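Local coordinates for protein adenylyltransferase VopS (Vibrio parahaemolyticus, PDB 3LET) that transfers AMP from ATP onto a specific threonine of host Rho GTPases, blocking their interaction with downstream effectors and so inhibiting actin assembly in infected cells, at residues His266-Ala269 with Gly270-Tyr274; Gly282-Gly285 with Arg286-Ala290. All blocks are in the same frame, centred on the assembly; numbering follows the deposited sequence.

In the fold
Contacts 1 and 2 lie in successive helices of the Fic domain, 260-274 and 281-295, each spanning about two turns held by backbone hydrogen bonds. Their centres are 9 Å apart and their side chains mesh: Val271 packs against Met284 and Leu288, while Phe268 lies against Arg286. Contact 1 is almost wholly buried and its side chains are mostly apolar, with a ring-methyl pair as its main feature. Contact 2 is mixed: Met284, Met287 and Leu288 lie in the interior, whereas Gly282, Arg283 and Arg286 are partly exposed, and salt bridges join Arg283 to Asp186 and Arg286 to Glu307. Gly282 and Arg286 are probable ATP-binding residues.

Contact 1. Residues His266-Ala269 with Gly270-Tyr274; sequences HLFA and GVIGY
Gly270 N-H bonds to His266 O, N to O 3.0 Å, the first of four successive i to i+4 backbone bonds here; the same carbonyl also receives a weak hydrogen bond from His248. One residue on, Val271 N reaches Leu267 O, and the valine's CG2 branch, set beside its own backbone N, comes to 3.2 Å from that same oxygen. These are the last turns of helix 260-274, which runs directly into the Fic motif that follows Tyr274; its side chains pack on helices 238-255, 281-295 and 304-311. Ile272 makes the main side-chain contact: its terminal CD1 sits over one face of the Phe268 ring, 3.5 Å from the ring centroid and 22° off the normal, a CH-pi contact. CD1 is displaced toward the rim and comes closest to Phe268 CZ, at 3.3 Å. With chi1 at 174° the Phe268 ring lies beside its own carbonyl carbon, on the side where Ile272 follows one turn later, and it also meets Glu307 and Leu310 of helix 304-311. Gly273 N bonds Ala269 O at a short 2.7 Å, but bent, with an N-H...O angle of 137°. Finally Tyr274, whose N bonds back to Gly270 O, packs its side chain on Ala134 and Ile138 of helix 113-139.

Contact 2. Residues Gly282-Gly285 with Arg286-Ala290; sequences GRMG and RMLYA
Leu288 and Met284 meet on the buried face of this one continuous helix, where the tight part is the leucine against the Met284 carbonyl. Leu288 N bonds Met284 O at 2.8 Å, and the leucine's CG, placed beside its backbone N (chi1 -63°), approaches the same oxygen to 3.4 Å. The side-chain ends barely touch, Met284 CE lying 4.4 Å from Leu288 CD1; each packs on helix 207-217, Met284 on His214 and Leu217, Leu288 on Leu210. Bent at chi2 and chi3, the Met287 side chain leads away from the preceding turn and packs on Leu217.

The other side is partly open to solvent and polar. Arg286 runs extended from CG to NE past Gly282, with CG 3.2 Å from Gly282 O, an oxygen already bonded by Arg286 N at 3.0 Å. Its NH1 lies 3.6 Å from Gly282 O, obliquely to the guanidinium plane, while NH2 forms a salt bridge to Glu307. Arg283 NH2 forms a salt bridge with Asp186 OD2. Gly282, Arg283 and Arg286 belong to the Fic motif GNGRxxR at the start of helix 281-295, where Gly282 and Arg286 probably contribute to ATP binding, as in related Fic enzymes.

Contact 1. Residues His266-Ala269 with Gly270-Tyr274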
loop_
_atom_site.group_PDB
_atom_site.type_symbol
_atom_site.label_atom_id
_atom_site.label_comp_id
_atom_site.label_asym_id
_atom_site.label_seq_id
_atom_site.Cartn_x
_atom_site.Cartn_y
_atom_site.Cartn_z
ATOM N N HIS A 266 -16.566 0.692 5.697
ATOM C CA HIS A 266 -15.368 -0.145 5.750
ATOM C C HIS A 266 -14.426 0.193 4.604
ATOM O O HIS A 266 -13.215 0.151 4.767
ATOM C CB HIS A 266 -15.729 -1.628 5.688
ATOM C CG HIS A 266 -16.325 -2.146 6.958
ATOM N ND1 HIS A 266 -15.549 -2.553 8.021
ATOM C CD2 HIS A 266 -17.614 -2.304 7.346
ATOM C CE1 HIS A 266 -16.335 -2.952 9.009
ATOM N NE2 HIS A 266 -17.592 -2.815 8.626
ATOM N N LEU A 267 -14.976 0.528 3.442
ATOM C CA LEU A 267 -14.111 0.946 2.337
ATOM C C LEU A 267 -13.449 2.288 2.602
ATOM O O LEU A 267 -12.263 2.466 2.355
ATOM C CB LEU A 267 -14.904 0.982 1.027
ATOM C CG LEU A 267 -15.349 -0.430 0.580
ATOM C CD1 LEU A 267 -16.237 -0.260 -0.655
ATOM C CD2 LEU A 267 -14.138 -1.349 0.264
ATOM N N PHE A 268 -14.226 3.234 3.099
ATOM C CA PHE A 268 -13.714 4.559 3.470
ATOM C C PHE A 268 -12.587 4.416 4.500
ATOM O O PHE A 268 -11.516 5.017 4.368
ATOM C CB PHE A 268 -14.884 5.390 4.054
ATOM C CG PHE A 268 -14.467 6.729 4.614
ATOM C CD1 PHE A 268 -14.611 7.898 3.854
ATOM C CD2 PHE A 268 -13.951 6.819 5.907
ATOM C CE1 PHE A 268 -14.236 9.099 4.340
ATOM C CE2 PHE A 268 -13.578 8.039 6.414
ATOM C CZ PHE A 268 -13.705 9.191 5.625
ATOM N N ALA A 269 -12.828 3.623 5.542
ATOM C CA ALA A 269 -11.840 3.432 6.605
ATOM C C ALA A 269 -10.570 2.802 6.046
ATOM O O ALA A 269 -9.453 3.170 6.421
ATOM C CB ALA A 269 -12.423 2.509 7.729
ATOM N N GLY A 270 -10.742 1.802 5.197
ATOM C CA GLY A 270 -9.606 1.075 4.653
ATOM C C GLY A 270 -8.722 1.922 3.774
ATOM O O GLY A 270 -7.484 1.869 3.863
ATOM N N VAL A 271 -9.325 2.676 2.866
ATOM C CA VAL A 271 -8.529 3.495 1.954
ATOM C C VAL A 271 -7.762 4.567 2.719
ATOM O O VAL A 271 -6.576 4.762 2.517
ATOM C CB VAL A 271 -9.411 4.225 0.913
ATOM C CG1 VAL A 271 -8.533 5.179 0.065
ATOM C CG2 VAL A 271 -10.115 3.213 0.047
ATOM N N ILE A 272 -8.449 5.289 3.597
ATOM C CA ILE A 272 -7.825 6.447 4.198
ATOM C C ILE A 272 -6.950 5.983 5.350
ATOM O O ILE A 272 -5.835 6.484 5.540
ATOM C CB ILE A 272 -8.865 7.485 4.681
ATOM C CG1 ILE A 272 -9.601 8.086 3.471
ATOM C CG2 ILE A 272 -8.183 8.612 5.454
ATOM C CD1 ILE A 272 -10.923 8.805 3.869
ATOM N N GLY A 273 -7.435 4.988 6.073
ATOM C CA GLY A 273 -6.769 4.501 7.278
ATOM C C GLY A 273 -5.456 3.777 6.996
ATOM O O GLY A 273 -4.538 3.797 7.810
ATOM N N TYR A 274 -5.389 3.089 5.871
ATOM C CA TYR A 274 -4.158 2.379 5.498
ATOM C C TYR A 274 -3.310 3.239 4.559
ATOM O O TYR A 274 -2.178 2.869 4.251
ATOM C CB TYR A 274 -4.508 1.078 4.784
ATOM C CG TYR A 274 -4.967 -0.055 5.675
ATOM C CD1 TYR A 274 -4.226 -0.405 6.826
ATOM C CD2 TYR A 274 -6.083 -0.822 5.339
ATOM C CE1 TYR A 274 -4.600 -1.458 7.614
ATOM C CE2 TYR A 274 -6.478 -1.875 6.131
ATOM C CZ TYR A 274 -5.724 -2.184 7.273
ATOM O OH TYR A 274 -6.083 -3.215 8.078
#

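Contact 2. Residues Gly282-Gly285 with Arg286-Ala290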
loop_
_atom_site.group_PDB
_atom_site.type_symbol
_atom_site.label_atom_id
_atom_site.label_comp_id
_atom_site.label_asym_id
_atom_site.label_seq_id
_atom_site.Cartn_x
_atom_site.Cartn_y
_atom_site.Cartn_z
ATOM N N GLY A 282 -8.434 10.714 0.394
ATOM C CA GLY A 282 -9.701 11.254 0.865
ATOM C C GLY A 282 -10.739 11.182 -0.256
ATOM O O GLY A 282 -11.885 10.736 -0.053
ATOM N N ARG A 283 -10.327 11.564 -1.465
ATOM C CA ARG A 283 -11.237 11.522 -2.614
ATOM C C ARG A 283 -11.661 10.093 -2.897
ATOM O O ARG A 283 -12.828 9.845 -3.167
ATOM C CB ARG A 283 -10.538 12.045 -3.880
ATOM C CG ARG A 283 -10.516 13.547 -3.944
ATOM C CD ARG A 283 -9.691 14.004 -5.130
ATOM N NE ARG A 283 -9.729 15.453 -5.212
ATOM C CZ ARG A 283 -10.141 16.137 -6.271
ATOM N NH1 ARG A 283 -10.521 15.500 -7.368
ATOM N NH2 ARG A 283 -10.139 17.465 -6.233
ATOM N N MET A 284 -10.722 9.152 -2.863
ATOM C CA MET A 284 -11.083 7.759 -3.133
ATOM C C MET A 284 -12.008 7.206 -2.068
ATOM O O MET A 284 -12.974 6.492 -2.385
ATOM C CB MET A 284 -9.858 6.846 -3.215
ATOM C CG MET A 284 -9.236 6.777 -4.612
ATOM S SD MET A 284 -10.389 6.094 -5.844
ATOM C CE MET A 284 -10.300 4.316 -5.574
ATOM N N GLY A 285 -11.666 7.458 -0.807
ATOM C CA GLY A 285 -12.447 6.918 0.308
ATOM C C GLY A 285 -13.890 7.395 0.264
ATOM O O GLY A 285 -14.845 6.613 0.438
ATOM N N ARG A 286 -14.067 8.681 0.015
ATOM C CA ARG A 286 -15.429 9.240 -0.138
ATOM C C ARG A 286 -16.134 8.729 -1.379
ATOM O O ARG A 286 -17.321 8.454 -1.347
ATOM C CB ARG A 286 -15.363 10.768 -0.163
ATOM C CG ARG A 286 -14.846 11.309 1.156
ATOM C CD ARG A 286 -15.183 12.786 1.393
ATOM N NE ARG A 286 -14.621 13.191 2.691
ATOM C CZ ARG A 286 -13.375 13.602 2.848
ATOM N NH1 ARG A 286 -12.586 13.721 1.787
ATOM N NH2 ARG A 286 -12.916 13.905 4.055
ATOM N N MET A 287 -15.408 8.590 -2.485
ATOM C CA MET A 287 -16.038 8.045 -3.684
ATOM C C MET A 287 -16.469 6.595 -3.420
ATOM O O MET A 287 -17.579 6.200 -3.794
ATOM C CB MET A 287 -15.082 8.157 -4.882
ATOM C CG MET A 287 -15.533 7.420 -6.139
ATOM S SD MET A 287 -16.962 8.254 -6.907
ATOM C CE MET A 287 -16.134 9.656 -7.696
ATOM N N LEU A 288 -15.622 5.766 -2.788
ATOM C CA LEU A 288 -16.065 4.368 -2.532
ATOM C C LEU A 288 -17.236 4.292 -1.540
ATOM O O LEU A 288 -18.112 3.439 -1.673
ATOM C CB LEU A 288 -14.925 3.457 -2.027
ATOM C CG LEU A 288 -13.797 3.281 -3.053
ATOM C CD1 LEU A 288 -12.747 2.336 -2.470
ATOM C CD2 LEU A 288 -14.288 2.728 -4.366
ATOM N N TYR A 289 -17.246 5.172 -0.549
ATOM C CA TYR A 289 -18.351 5.210 0.410
ATOM C C TYR A 289 -19.641 5.501 -0.356
ATOM O O TYR A 289 -20.647 4.800 -0.164
ATOM C CB TYR A 289 -18.116 6.317 1.448
ATOM C CG TYR A 289 -19.310 6.518 2.384
ATOM C CD1 TYR A 289 -19.532 5.639 3.453
ATOM C CD2 TYR A 289 -20.195 7.583 2.193
ATOM C CE1 TYR A 289 -20.606 5.812 4.327
ATOM C CE2 TYR A 289 -21.308 7.766 3.070
ATOM C CZ TYR A 289 -21.493 6.885 4.121
ATOM O OH TYR A 289 -22.585 7.061 4.958
ATOM N N ALA A 290 -19.611 6.544 -1.196
ATOM C CA ALA A 290 -20.794 6.945 -1.973
ATOM C C ALA A 290 -21.244 5.847 -2.920
ATOM O O ALA A 290 -22.430 5.590 -3.045
ATOM C CB ALA A 290 -20.535 8.225 -2.767
#